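Long-range contacts in aspergillopepsin II heavy chain (Aspergillus niger var. macrosporus, PDB 1Y43), which forms the heavy chain of an acid endopeptidase of the glutamic peptidase (G1) family, which cleaves peptide bonds within proteins: residues Y5-W10 with V27-E32; S53-S58 with Q86-T91; D61-T66 with A77-L82; V67-K72 with L100-A105; T130-T135 with D166-T171. All blocks are in the same frame, centred on the assembly; numbering follows the deposited sequence.

Contact 1. Residues Y5-W10 with V27-E32; sequences YCASAW and VDFCYE. With SO4 (sulfate ion), chain D.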
# COMPACT_ATOMS: atom_id res chain seq x y z
N TYR B 5 1.25 12.71 -13.10
CA TYR B 5 2.01 11.57 -12.62
C TYR B 5 1.53 11.22 -11.23
O TYR B 5 1.35 12.11 -10.41
CB TYR B 5 3.48 11.94 -12.52
CG TYR B 5 4.07 12.38 -13.82
CD1 TYR B 5 3.93 13.69 -14.26
CD2 TYR B 5 4.75 11.48 -14.62
CE1 TYR B 5 4.46 14.09 -15.47
CE2 TYR B 5 5.29 11.86 -15.83
CZ TYR B 5 5.14 13.17 -16.26
OH TYR B 5 5.66 13.53 -17.48
N CYS B 6 1.36 9.93 -10.95
CA CYS B 6 0.91 9.51 -9.62
C CYS B 6 1.64 8.26 -9.15
O CYS B 6 2.32 7.58 -9.93
CB CYS B 6 -0.59 9.16 -9.63
SG CYS B 6 -1.76 10.44 -10.17
N ALA B 7 1.43 7.93 -7.88
CA ALA B 7 1.96 6.73 -7.25
C ALA B 7 1.08 6.50 -6.03
O ALA B 7 0.33 7.39 -5.64
CB ALA B 7 3.42 6.94 -6.84
N SER B 8 1.10 5.30 -5.47
CA SER B 8 0.31 5.02 -4.28
C SER B 8 1.17 4.20 -3.30
O SER B 8 2.10 3.51 -3.72
CB SER B 8 -0.95 4.24 -4.65
OG SER B 8 -0.62 2.92 -5.08
N ALA B 9 0.85 4.29 -2.02
CA ALA B 9 1.55 3.52 -1.01
C ALA B 9 0.43 2.92 -0.17
O ALA B 9 -0.50 3.62 0.24
CB ALA B 9 2.41 4.42 -0.14
N TRP B 10 0.52 1.62 0.09
CA TRP B 10 -0.51 0.95 0.86
C TRP B 10 -0.00 -0.31 1.56
O TRP B 10 1.10 -0.77 1.29
CB TRP B 10 -1.68 0.57 -0.08
CG TRP B 10 -1.28 -0.18 -1.32
CD1 TRP B 10 -0.95 0.36 -2.54
CD2 TRP B 10 -1.24 -1.60 -1.49
NE1 TRP B 10 -0.72 -0.64 -3.45
CE2 TRP B 10 -0.89 -1.85 -2.83
CE3 TRP B 10 -1.48 -2.69 -0.64
CZ2 TRP B 10 -0.78 -3.15 -3.35
CZ3 TRP B 10 -1.36 -3.98 -1.16
CH2 TRP B 10 -1.02 -4.20 -2.50
N VAL B 27 -2.72 5.60 0.42
CA VAL B 27 -2.79 6.98 -0.02
C VAL B 27 -2.22 7.13 -1.43
O VAL B 27 -1.25 6.45 -1.78
CB VAL B 27 -1.92 7.85 0.92
CG1 VAL B 27 -1.82 9.27 0.40
CG2 VAL B 27 -2.50 7.83 2.34
N ASP B 28 -2.87 7.96 -2.24
CA ASP B 28 -2.40 8.26 -3.60
C ASP B 28 -1.75 9.64 -3.56
O ASP B 28 -2.19 10.51 -2.80
CB ASP B 28 -3.56 8.38 -4.59
CG ASP B 28 -4.11 7.04 -5.05
OD1 ASP B 28 -3.54 6.00 -4.73
OD2 ASP B 28 -5.12 7.03 -5.77
N PHE B 29 -0.67 9.81 -4.30
CA PHE B 29 -0.03 11.13 -4.40
C PHE B 29 0.14 11.43 -5.87
O PHE B 29 0.70 10.62 -6.60
CB PHE B 29 1.35 11.23 -3.70
CG PHE B 29 1.90 9.93 -3.21
CD1 PHE B 29 1.56 9.45 -1.95
CD2 PHE B 29 2.82 9.22 -3.98
CE1 PHE B 29 2.11 8.27 -1.46
CE2 PHE B 29 3.39 8.03 -3.51
CZ PHE B 29 3.03 7.56 -2.24
N CYS B 30 -0.41 12.55 -6.31
CA CYS B 30 -0.32 12.95 -7.71
C CYS B 30 0.25 14.34 -7.91
O CYS B 30 0.07 15.22 -7.07
CB CYS B 30 -1.69 12.89 -8.37
SG CYS B 30 -2.44 11.24 -8.44
N TYR B 31 0.92 14.51 -9.04
CA TYR B 31 1.54 15.76 -9.43
C TYR B 31 1.09 16.14 -10.83
O TYR B 31 1.07 15.29 -11.74
CB TYR B 31 3.06 15.62 -9.44
CG TYR B 31 3.71 16.82 -10.07
CD1 TYR B 31 3.80 18.02 -9.36
CD2 TYR B 31 4.13 16.81 -11.40
CE1 TYR B 31 4.28 19.17 -9.96
CE2 TYR B 31 4.62 17.98 -12.02
CZ TYR B 31 4.69 19.15 -11.28
OH TYR B 31 5.14 20.32 -11.85
N GLU B 32 0.80 17.42 -11.02
CA GLU B 32 0.41 17.92 -12.33
C GLU B 32 0.62 19.42 -12.37
O GLU B 32 0.07 20.15 -11.56
CB GLU B 32 -1.06 17.60 -12.61
CG GLU B 32 -1.46 17.89 -14.03
CD GLU B 32 -2.84 18.48 -14.13
OE1 GLU B 32 -3.80 17.85 -13.63
OE2 GLU B 32 -2.98 19.58 -14.73
S SO4 D . 5.92 18.88 -15.70
O1 SO4 D . 5.72 19.71 -14.46
O2 SO4 D . 5.04 19.39 -16.82
O3 SO4 D . 7.37 18.96 -16.11
O4 SO4 D . 5.54 17.45 -15.42
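The phenyl ring of F29 lies back over the neighbouring strand, with the carbonyl oxygen of A7 over one face, near the rim (F29 CD2 to A7 O 3.5 Å). A7 CB meets CE2 of the same ring at 3.5 Å, and A9 CB comes to its edge, 3.8 Å from F29 CZ. This posture has a price: chi1 of 8° all but eclipses CG with the backbone N of F29. Farther along the same face, Y5 brings CD1 to the edge of the Y31 ring, 4.2 Å from Y31 CD2. The Y31 hydroxyl donates to sulfate O1, in the plane of the ring, at 2.7 Å; G34 N is hydrogen-bonded to the same Y31 OH. On the opposite face, C6 and C30 form a non-hydrogen-bonded pair (CA to CA 4.1 Å) joined by the disulfide (SG to SG 2.0 Å, chi3 109°). Next along, D28 OD1 packs against S8 CB. Six backbone bonds, two in each of the pairs Y5-Y31, A7-F29 and A9-V27, tie these antiparallel strands of the 4-13/22-32 hairpin. One covalent cross-link is thus added to an already fully bonded register, which should make the hairpin resist sliding near its open end.

Contact 2. Residues S53-S58 with Q86-T91; sequences SDITIS and QSVTHT
The loop between strands 50-52 and 62-69 lies alongside strand 86-92, an outer strand, within this chain, of a three-stranded antiparallel sheet, and the two are joined through Q86 and V88 on the strand and D54, I55 and T56 in the loop. Q86 carries the polar part. Its side chain runs out extended beyond CG and sets the amide against the backbone of T56: NE2 donates to T56 O at 3.2 Å, on a lone pair and close to the plane of the amide, although the bond is bent to 136°. In return T56 N makes a weak bond to Q86 OE1 at 3.4 Å. NE2 has its stronger partner in T84 OG1, and T56 O also accepts from N81 ND2. I55 directs CB toward the strand. With CG1 anti to the backbone N (chi1 -169°), its longer branch crosses the Q86 side chain at an angle, CG1 lying 3.6 Å from Q86 NE2, while I55 CD1 reaches V88 CG2 at 4.1 Å. Beyond it, the D54 carboxylate runs antiparallel to V88, D54 OD1 lying 3.3 Å from V88 CG1. A side-chain amide thus stands in for a strand neighbour, offering one donor and one acceptor to a backbone too far away for main-chain pairing, so the direct link between the two segments is one bent bond, one weak bond and side-chain packing.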
# COMPACT_ATOMS: atom_id res chain seq x y z
N SER B 53 -13.38 10.38 2.36
CA SER B 53 -13.59 11.82 2.18
C SER B 53 -13.45 12.70 3.43
O SER B 53 -13.33 13.92 3.33
CB SER B 53 -14.95 12.06 1.53
OG SER B 53 -14.97 11.49 0.24
N ASP B 54 -13.49 12.08 4.60
CA ASP B 54 -13.40 12.82 5.85
C ASP B 54 -12.01 12.86 6.49
O ASP B 54 -11.88 12.85 7.71
CB ASP B 54 -14.46 12.31 6.85
CG ASP B 54 -14.39 10.80 7.09
OD1 ASP B 54 -13.78 10.05 6.28
OD2 ASP B 54 -14.97 10.35 8.11
N ILE B 55 -10.97 12.86 5.66
CA ILE B 55 -9.60 12.92 6.15
C ILE B 55 -8.73 13.69 5.17
O ILE B 55 -8.76 13.46 3.95
CB ILE B 55 -8.98 11.53 6.46
CG1 ILE B 55 -7.65 11.72 7.23
CG2 ILE B 55 -8.73 10.73 5.17
CD1 ILE B 55 -7.14 10.47 7.93
N THR B 56 -7.98 14.64 5.71
CA THR B 56 -7.08 15.48 4.93
C THR B 56 -5.65 14.95 5.00
O THR B 56 -5.15 14.65 6.09
CB THR B 56 -7.12 16.91 5.48
OG1 THR B 56 -8.45 17.42 5.37
CG2 THR B 56 -6.17 17.81 4.71
N ILE B 57 -5.03 14.80 3.84
CA ILE B 57 -3.67 14.30 3.70
C ILE B 57 -2.82 15.42 3.07
O ILE B 57 -3.20 15.95 2.02
CB ILE B 57 -3.63 13.07 2.74
CG1 ILE B 57 -4.68 12.02 3.11
CG2 ILE B 57 -2.22 12.46 2.72
CD1 ILE B 57 -4.43 11.30 4.42
N SER B 58 -1.69 15.76 3.69
CA SER B 58 -0.79 16.80 3.17
C SER B 58 0.65 16.30 3.10
O SER B 58 1.03 15.36 3.81
CB SER B 58 -0.79 18.05 4.07
OG SER B 58 -2.09 18.60 4.22
N GLN B 86 -6.35 12.85 12.99
CA GLN B 86 -7.55 12.31 12.31
C GLN B 86 -7.39 10.80 12.10
O GLN B 86 -6.31 10.34 11.75
CB GLN B 86 -7.77 12.94 10.92
CG GLN B 86 -8.13 14.44 10.85
CD GLN B 86 -7.98 15.01 9.42
OE1 GLN B 86 -8.91 15.56 8.84
NE2 GLN B 86 -6.78 14.85 8.85
N SER B 87 -8.48 10.06 12.23
CA SER B 87 -8.45 8.62 12.05
C SER B 87 -9.79 8.21 11.46
O SER B 87 -10.84 8.68 11.91
CB SER B 87 -8.24 7.93 13.40
OG SER B 87 -8.10 6.53 13.26
N VAL B 88 -9.74 7.41 10.40
CA VAL B 88 -10.94 6.92 9.73
C VAL B 88 -10.82 5.41 9.53
O VAL B 88 -9.74 4.89 9.24
CB VAL B 88 -11.19 7.62 8.34
CG1 VAL B 88 -11.52 9.10 8.53
CG2 VAL B 88 -9.97 7.49 7.43
N THR B 89 -11.94 4.71 9.72
CA THR B 89 -11.96 3.26 9.56
C THR B 89 -13.17 2.84 8.77
O THR B 89 -14.26 3.36 9.02
CB THR B 89 -12.04 2.50 10.94
OG1 THR B 89 -10.86 2.78 11.71
CG2 THR B 89 -12.16 0.97 10.73
N HIS B 90 -12.98 1.95 7.81
CA HIS B 90 -14.10 1.40 7.05
C HIS B 90 -14.20 -0.06 7.47
O HIS B 90 -13.21 -0.80 7.40
CB HIS B 90 -13.89 1.45 5.54
CG HIS B 90 -15.03 0.87 4.78
ND1 HIS B 90 -16.17 1.58 4.49
CD2 HIS B 90 -15.26 -0.40 4.32
CE1 HIS B 90 -17.05 0.79 3.91
NE2 HIS B 90 -16.52 -0.41 3.79
N THR B 91 -15.37 -0.47 7.96
CA THR B 91 -15.59 -1.83 8.38
C THR B 91 -16.35 -2.61 7.30
O THR B 91 -17.34 -2.12 6.75
CB THR B 91 -16.39 -1.86 9.70
OG1 THR B 91 -15.64 -1.20 10.73
CG2 THR B 91 -16.69 -3.28 10.15

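Contact 3. Residues D61-T66 with A77-L82; sequences DSIKVT and ATVENL. With SO4 (sulfate ion), chain G.
K64 N donates to E80 O at 2.8 Å, and E80 N returns the bond to K64 O at 2.9 Å; T66 and T78 repeat this two-way pairing. L82 N donates to S62 O beyond this, and a side-chain bond is added at the same end: N81 ND2 reaches D61 OD2 at 3.1 Å, nearly straight at 169° and in the plane of its own amide, but meeting the carboxylate from above, 48° out of its plane. Their stronger partners are T56 for N81 and S58 for D61. On the K64, E80 face the extended lysine reaches a sulfate, NZ donating to O2 at 3.0 Å and weakly to O4, while E80 OE1 stays 5.0 Å from K64 NZ. These are the two arms of the hairpin 62-69/74-81, and the sheet runs on: S62 to T66 pair antiparallel with a strand of the partner chain on one side, and V79 bonds to V88 of strand 86-92 on the other. The I63, V65 and V79 face is largely apolar, with the N81 amide at one end. V79, with CG1 anti to the backbone N (chi1 174°), divides its methyls between two neighbours, CG1 lying 4.0 Å from I63 CG2 and CG2 4.1 Å from V65 CG1. The two valines run alongside one another, and I63 CD1 rests against the amide carbon CG of N81. Behind V79 come T25 and A40.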
# COMPACT_ATOMS: atom_id res chain seq x y z
N ASP B 61 3.00 14.77 6.17
CA ASP B 61 2.24 14.21 7.29
C ASP B 61 2.64 12.77 7.55
O ASP B 61 3.02 12.04 6.63
CB ASP B 61 0.74 14.23 6.98
CG ASP B 61 0.14 15.62 7.04
OD1 ASP B 61 0.79 16.57 7.53
OD2 ASP B 61 -1.03 15.75 6.62
N SER B 62 2.56 12.37 8.81
CA SER B 62 2.85 11.01 9.22
C SER B 62 1.55 10.25 9.21
O SER B 62 0.58 10.63 9.89
CB SER B 62 3.42 11.00 10.63
OG SER B 62 4.77 11.43 10.60
N ILE B 63 1.52 9.18 8.42
CA ILE B 63 0.33 8.37 8.27
C ILE B 63 0.56 6.96 8.78
O ILE B 63 1.65 6.41 8.61
CB ILE B 63 -0.04 8.27 6.77
CG1 ILE B 63 -0.22 9.66 6.16
CG2 ILE B 63 -1.27 7.41 6.56
CD1 ILE B 63 -1.25 10.54 6.84
N LYS B 64 -0.43 6.40 9.47
CA LYS B 64 -0.35 5.01 9.92
C LYS B 64 -1.52 4.29 9.26
O LYS B 64 -2.67 4.71 9.38
CB LYS B 64 -0.45 4.90 11.44
CG LYS B 64 -0.35 3.47 11.94
CD LYS B 64 -0.31 3.42 13.46
CE LYS B 64 -0.30 1.98 13.98
NZ LYS B 64 -0.50 1.97 15.46
N VAL B 65 -1.22 3.25 8.49
CA VAL B 65 -2.25 2.48 7.82
C VAL B 65 -2.30 1.06 8.38
O VAL B 65 -1.26 0.43 8.62
CB VAL B 65 -2.04 2.42 6.28
CG1 VAL B 65 -2.40 3.75 5.66
CG2 VAL B 65 -0.60 2.02 5.94
N THR B 66 -3.51 0.53 8.50
CA THR B 66 -3.72 -0.81 9.05
C THR B 66 -4.90 -1.52 8.41
O THR B 66 -5.95 -0.91 8.20
CB THR B 66 -4.06 -0.70 10.56
OG1 THR B 66 -3.02 -0.01 11.25
CG2 THR B 66 -4.28 -2.07 11.18
N ALA B 77 -10.33 -1.42 7.37
CA ALA B 77 -9.21 -0.68 6.83
C ALA B 77 -9.19 0.63 7.61
O ALA B 77 -10.23 1.28 7.73
CB ALA B 77 -9.42 -0.41 5.34
N THR B 78 -8.01 1.01 8.10
CA THR B 78 -7.88 2.23 8.88
C THR B 78 -6.72 3.09 8.41
O THR B 78 -5.63 2.58 8.13
CB THR B 78 -7.67 1.90 10.36
OG1 THR B 78 -8.80 1.17 10.86
CG2 THR B 78 -7.44 3.17 11.19
N VAL B 79 -6.98 4.39 8.31
CA VAL B 79 -5.98 5.38 7.93
C VAL B 79 -5.96 6.44 9.03
O VAL B 79 -7.00 7.06 9.33
CB VAL B 79 -6.29 6.08 6.57
CG1 VAL B 79 -5.27 7.19 6.31
CG2 VAL B 79 -6.27 5.06 5.43
N GLU B 80 -4.82 6.60 9.66
CA GLU B 80 -4.69 7.58 10.71
C GLU B 80 -3.64 8.60 10.33
O GLU B 80 -2.54 8.23 9.93
CB GLU B 80 -4.27 6.91 12.01
CG GLU B 80 -4.11 7.88 13.17
CD GLU B 80 -3.65 7.20 14.46
OE1 GLU B 80 -3.14 6.05 14.40
OE2 GLU B 80 -3.78 7.84 15.53
N ASN B 81 -4.00 9.87 10.38
CA ASN B 81 -3.05 10.93 10.10
C ASN B 81 -2.54 11.34 11.48
O ASN B 81 -3.23 12.06 12.21
CB ASN B 81 -3.74 12.09 9.40
CG ASN B 81 -2.76 13.16 8.98
OD1 ASN B 81 -1.74 13.39 9.65
ND2 ASN B 81 -3.04 13.82 7.86
N LEU B 82 -1.37 10.85 11.85
CA LEU B 82 -0.79 11.13 13.15
C LEU B 82 -0.52 12.60 13.38
O LEU B 82 -0.68 13.09 14.49
CB LEU B 82 0.48 10.31 13.35
CG LEU B 82 0.24 8.80 13.21
CD1 LEU B 82 1.54 8.03 13.34
CD2 LEU B 82 -0.74 8.35 14.27
S SO4 G . -2.41 4.36 17.36
O1 SO4 G . -3.12 5.70 17.44
O2 SO4 G . -0.98 4.59 16.92
O3 SO4 G . -2.42 3.69 18.72
O4 SO4 G . -3.11 3.48 16.35

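Contact 4. Residues V67-K72 with L100-A105; sequences VEATSK and LCETNA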
# COMPACT_ATOMS: atom_id res chain seq x y z
N VAL B 67 -4.71 -2.79 8.05
CA VAL B 67 -5.82 -3.62 7.57
C VAL B 67 -5.87 -4.80 8.54
O VAL B 67 -4.84 -5.28 9.03
CB VAL B 67 -5.69 -4.16 6.11
CG1 VAL B 67 -5.85 -3.02 5.10
CG2 VAL B 67 -4.40 -4.92 5.89
N GLU B 68 -7.08 -5.24 8.87
CA GLU B 68 -7.29 -6.35 9.78
C GLU B 68 -8.40 -7.22 9.21
O GLU B 68 -9.41 -6.71 8.72
CB GLU B 68 -7.72 -5.82 11.15
CG GLU B 68 -6.65 -5.03 11.92
CD GLU B 68 -7.17 -4.46 13.25
OE1 GLU B 68 -8.31 -4.81 13.66
OE2 GLU B 68 -6.44 -3.65 13.89
N ALA B 69 -8.22 -8.53 9.29
CA ALA B 69 -9.22 -9.48 8.80
C ALA B 69 -9.80 -10.21 9.99
O ALA B 69 -9.05 -10.82 10.76
CB ALA B 69 -8.58 -10.48 7.85
N THR B 70 -11.11 -10.13 10.18
CA THR B 70 -11.76 -10.84 11.28
C THR B 70 -12.22 -12.24 10.83
O THR B 70 -12.58 -13.09 11.65
CB THR B 70 -12.92 -10.01 11.88
OG1 THR B 70 -13.79 -9.57 10.83
CG2 THR B 70 -12.37 -8.78 12.61
N SER B 71 -12.23 -12.45 9.53
CA SER B 71 -12.57 -13.72 8.92
C SER B 71 -12.09 -13.58 7.47
O SER B 71 -11.57 -12.52 7.09
CB SER B 71 -14.08 -14.00 8.98
OG SER B 71 -14.79 -13.37 7.94
N LYS B 72 -12.24 -14.62 6.67
CA LYS B 72 -11.82 -14.54 5.27
C LYS B 72 -12.70 -13.62 4.43
O LYS B 72 -12.34 -13.27 3.31
CB LYS B 72 -11.75 -15.94 4.64
CG LYS B 72 -10.58 -16.76 5.17
CD LYS B 72 -10.60 -18.13 4.54
CE LYS B 72 -9.48 -19.03 5.07
NZ LYS B 72 -9.85 -20.47 4.85
N LEU B 100 -10.46 -13.96 1.30
CA LEU B 100 -9.02 -13.87 1.50
C LEU B 100 -8.46 -15.27 1.71
O LEU B 100 -9.18 -16.18 2.12
CB LEU B 100 -8.73 -13.08 2.77
CG LEU B 100 -9.12 -11.61 2.77
CD1 LEU B 100 -8.88 -11.04 4.17
CD2 LEU B 100 -8.30 -10.88 1.72
N CYS B 101 -7.19 -15.46 1.39
CA CYS B 101 -6.50 -16.73 1.65
C CYS B 101 -5.67 -16.52 2.92
O CYS B 101 -5.32 -17.48 3.60
CB CYS B 101 -5.51 -17.10 0.55
SG CYS B 101 -6.11 -17.10 -1.14
N GLU B 102 -5.31 -15.26 3.17
CA GLU B 102 -4.47 -14.86 4.30
C GLU B 102 -3.05 -15.40 4.17
O GLU B 102 -2.38 -15.71 5.16
CB GLU B 102 -5.13 -15.22 5.64
CG GLU B 102 -6.45 -14.50 5.84
CD GLU B 102 -7.12 -14.77 7.18
OE1 GLU B 102 -6.69 -15.69 7.91
OE2 GLU B 102 -8.07 -14.04 7.49
N THR B 103 -2.57 -15.46 2.93
CA THR B 103 -1.23 -15.97 2.64
C THR B 103 -0.20 -14.90 2.30
O THR B 103 0.98 -15.21 2.22
CB THR B 103 -1.26 -17.05 1.53
OG1 THR B 103 -1.87 -16.52 0.35
CG2 THR B 103 -2.05 -18.28 2.00
N ASN B 104 -0.63 -13.67 2.05
CA ASN B 104 0.33 -12.59 1.76
C ASN B 104 0.06 -11.37 2.65
O ASN B 104 -1.10 -11.05 2.93
CB ASN B 104 0.22 -12.09 0.33
CG ASN B 104 0.19 -13.17 -0.71
OD1 ASN B 104 -0.45 -13.02 -1.74
ND2 ASN B 104 0.93 -14.26 -0.47
N ALA B 105 1.12 -10.73 3.12
CA ALA B 105 1.04 -9.50 3.92
C ALA B 105 2.06 -8.63 3.20
O ALA B 105 3.18 -9.07 2.96
CB ALA B 105 1.48 -9.74 5.37
O HOH W 1 -9.19 -13.99 9.94
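L100 and K72 make the tight side of this contact. L100 N donates to K72 O at 2.8 Å in a nearly straight bond of 174°, arriving in the carbonyl plane on a lone pair. The extended K72 stem then passes in front of L100 O, which points at K72 CG and CD, 3.4 Å from each. L100 itself is buried: CD1 touches A69 CB at 3.7 Å, and the side chain also rests on D14 and A21. The other side is looser and wetter. E102 directs CB toward the 67-72 segment and stretches out its carboxylate; within that segment OE2 comes near the methyl of A69, CB at 3.6 Å, and S71 O somewhat farther off. A water bridges what remains, donating to E102 OE2 at 2.7 Å and more loosely to A69 O at 3.3 Å. No salt bridge forms with the lysine, for K72 NZ stays 6.5 Å from E102 OE1. The E102 segment is nevertheless well fixed from behind. D14 takes the backbone N-H groups of C101 and E102 on OD2 and those of T103 and N104 on OD1, and C101 is joined to C18 by a disulfide. The arrangement belongs to the loop end of a β sandwich: the chain turns a corner at T70 on leaving strand 62-69 and there meets the turn that feeds strand 104-114, while V67, E68, N104 and A105 all pair with the partner chain.

Contact 5. Residues T130-T135 with D166-T171; sequences TNAEAT and DSVTVT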
# COMPACT_ATOMS: atom_id res chain seq x y z
N THR B 130 7.80 2.47 8.39
CA THR B 130 8.44 2.10 9.64
C THR B 130 7.38 1.38 10.44
O THR B 130 6.19 1.42 10.11
CB THR B 130 8.94 3.32 10.43
OG1 THR B 130 7.85 4.22 10.68
CG2 THR B 130 10.05 4.03 9.65
N ASN B 131 7.80 0.72 11.52
CA ASN B 131 6.89 -0.05 12.37
C ASN B 131 6.07 -0.98 11.45
O ASN B 131 4.85 -1.10 11.58
CB ASN B 131 6.00 0.89 13.18
CG ASN B 131 6.78 1.71 14.20
OD1 ASN B 131 7.48 1.16 15.04
ND2 ASN B 131 6.67 3.02 14.12
N ALA B 132 6.77 -1.57 10.48
CA ALA B 132 6.20 -2.49 9.50
C ALA B 132 6.05 -3.85 10.15
O ALA B 132 7.03 -4.58 10.30
CB ALA B 132 7.09 -2.56 8.29
N GLU B 133 4.82 -4.19 10.52
CA GLU B 133 4.54 -5.44 11.21
C GLU B 133 3.30 -6.15 10.69
O GLU B 133 2.30 -5.50 10.34
CB GLU B 133 4.33 -5.15 12.71
CG GLU B 133 5.54 -4.54 13.40
CD GLU B 133 5.30 -4.18 14.86
OE1 GLU B 133 4.20 -4.45 15.39
OE2 GLU B 133 6.23 -3.62 15.50
N ALA B 134 3.37 -7.47 10.63
CA ALA B 134 2.25 -8.32 10.21
C ALA B 134 1.97 -9.28 11.37
O ALA B 134 2.90 -9.69 12.06
CB ALA B 134 2.62 -9.10 8.95
N THR B 135 0.72 -9.65 11.58
CA THR B 135 0.36 -10.56 12.65
C THR B 135 -0.16 -11.85 12.04
O THR B 135 -1.07 -11.82 11.21
CB THR B 135 -0.69 -9.94 13.58
OG1 THR B 135 -0.20 -8.70 14.07
CG2 THR B 135 -0.98 -10.86 14.77
N ASP B 166 12.48 -4.01 10.63
CA ASP B 166 11.21 -3.36 10.95
C ASP B 166 10.77 -2.28 9.96
O ASP B 166 9.85 -1.51 10.25
CB ASP B 166 11.25 -2.79 12.38
CG ASP B 166 12.44 -1.85 12.61
OD1 ASP B 166 12.87 -1.15 11.68
OD2 ASP B 166 12.93 -1.81 13.76
N SER B 167 11.41 -2.22 8.80
CA SER B 167 11.06 -1.19 7.82
C SER B 167 11.26 -1.65 6.39
O SER B 167 11.91 -2.68 6.12
CB SER B 167 11.89 0.08 8.06
OG SER B 167 13.28 -0.14 7.81
N VAL B 168 10.63 -0.90 5.48
CA VAL B 168 10.71 -1.16 4.05
C VAL B 168 10.91 0.22 3.41
O VAL B 168 10.12 1.13 3.67
CB VAL B 168 9.39 -1.76 3.52
CG1 VAL B 168 9.49 -2.02 2.02
CG2 VAL B 168 9.05 -3.04 4.27
N THR B 169 11.94 0.37 2.59
CA THR B 169 12.19 1.64 1.92
C THR B 169 12.16 1.43 0.41
O THR B 169 12.81 0.52 -0.10
CB THR B 169 13.58 2.23 2.30
OG1 THR B 169 13.61 2.53 3.70
CG2 THR B 169 13.87 3.49 1.50
N VAL B 170 11.34 2.22 -0.28
CA VAL B 170 11.23 2.16 -1.73
C VAL B 170 11.72 3.50 -2.25
O VAL B 170 11.19 4.55 -1.87
CB VAL B 170 9.76 1.95 -2.21
CG1 VAL B 170 9.70 1.90 -3.74
CG2 VAL B 170 9.17 0.69 -1.61
N THR B 171 12.73 3.46 -3.11
CA THR B 171 13.30 4.67 -3.67
C THR B 171 13.07 4.73 -5.18
O THR B 171 13.19 3.73 -5.89
CB THR B 171 14.81 4.74 -3.42
OG1 THR B 171 15.06 4.61 -2.02
CG2 THR B 171 15.35 6.07 -3.91
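A single backbone bond joins A132 N to D166 O, 3.1 Å long and straight at 165°, although the N-H comes in from above the carbonyl plane instead of along a lone pair. The same oxygen lies 3.3 Å from N131 N, but at an angle too poor for a bond, so it serves A132 alone of the two. The left-handed backbone of N131 (phi 51°, psi 42°) turns the chain at this corner, consistent with the oblique approach of the A132 amide. Side chains add little, and they do so through small groups. The methyl of A132 points toward the other segment and sits 3.5 Å from D166 O; it also lies 4.2 Å from S167 CA and just reaches V168 CG2 at 4.5 Å. At the near side of the corner, S167 CB approaches T130 CA at 4.3 Å, while S167 OG turns to S164 OG, which also takes D166 N. W107 touches A132, and P143 lies against V168. A132 O is buried here without a partner in the model. Before the corner, strand 126-136 pairs with 168-172 in the usual antiparallel way, V168 with F129 and V170 with V127; after it, A134 bonds to V141. T130 and E133 to T135 pair with a strand of the partner chain. The contact joins neighbouring strands of the five-stranded antiparallel sheet of the β sandwich, at the corner where strand 126-136 is broken and passes from 168-172 toward 139-141.

Along the chain contact 1 comes first, within the hairpin 4-13/22-32. Contact 3, the hairpin 62-69/74-81, falls within the span of contact 2, and the two centres lie only about 8 Å apart, since strands 74-81 and 86-92 are neighbours in one sheet. Contact 4 shares strand 62-69 with contact 3 and leads into strand 104-114, a neighbour of strand 4-13 from contact 1, yet the centres of contacts 1 and 4 are about 25 Å apart, on opposite sides of the chain's centre. Contact 5 closes the series and touches contact 4 where A105 meets A134. Contacts 3, 4 and 5 have strand edges that pair with the partner chain, so the sandwich is completed by both chains of the assembly.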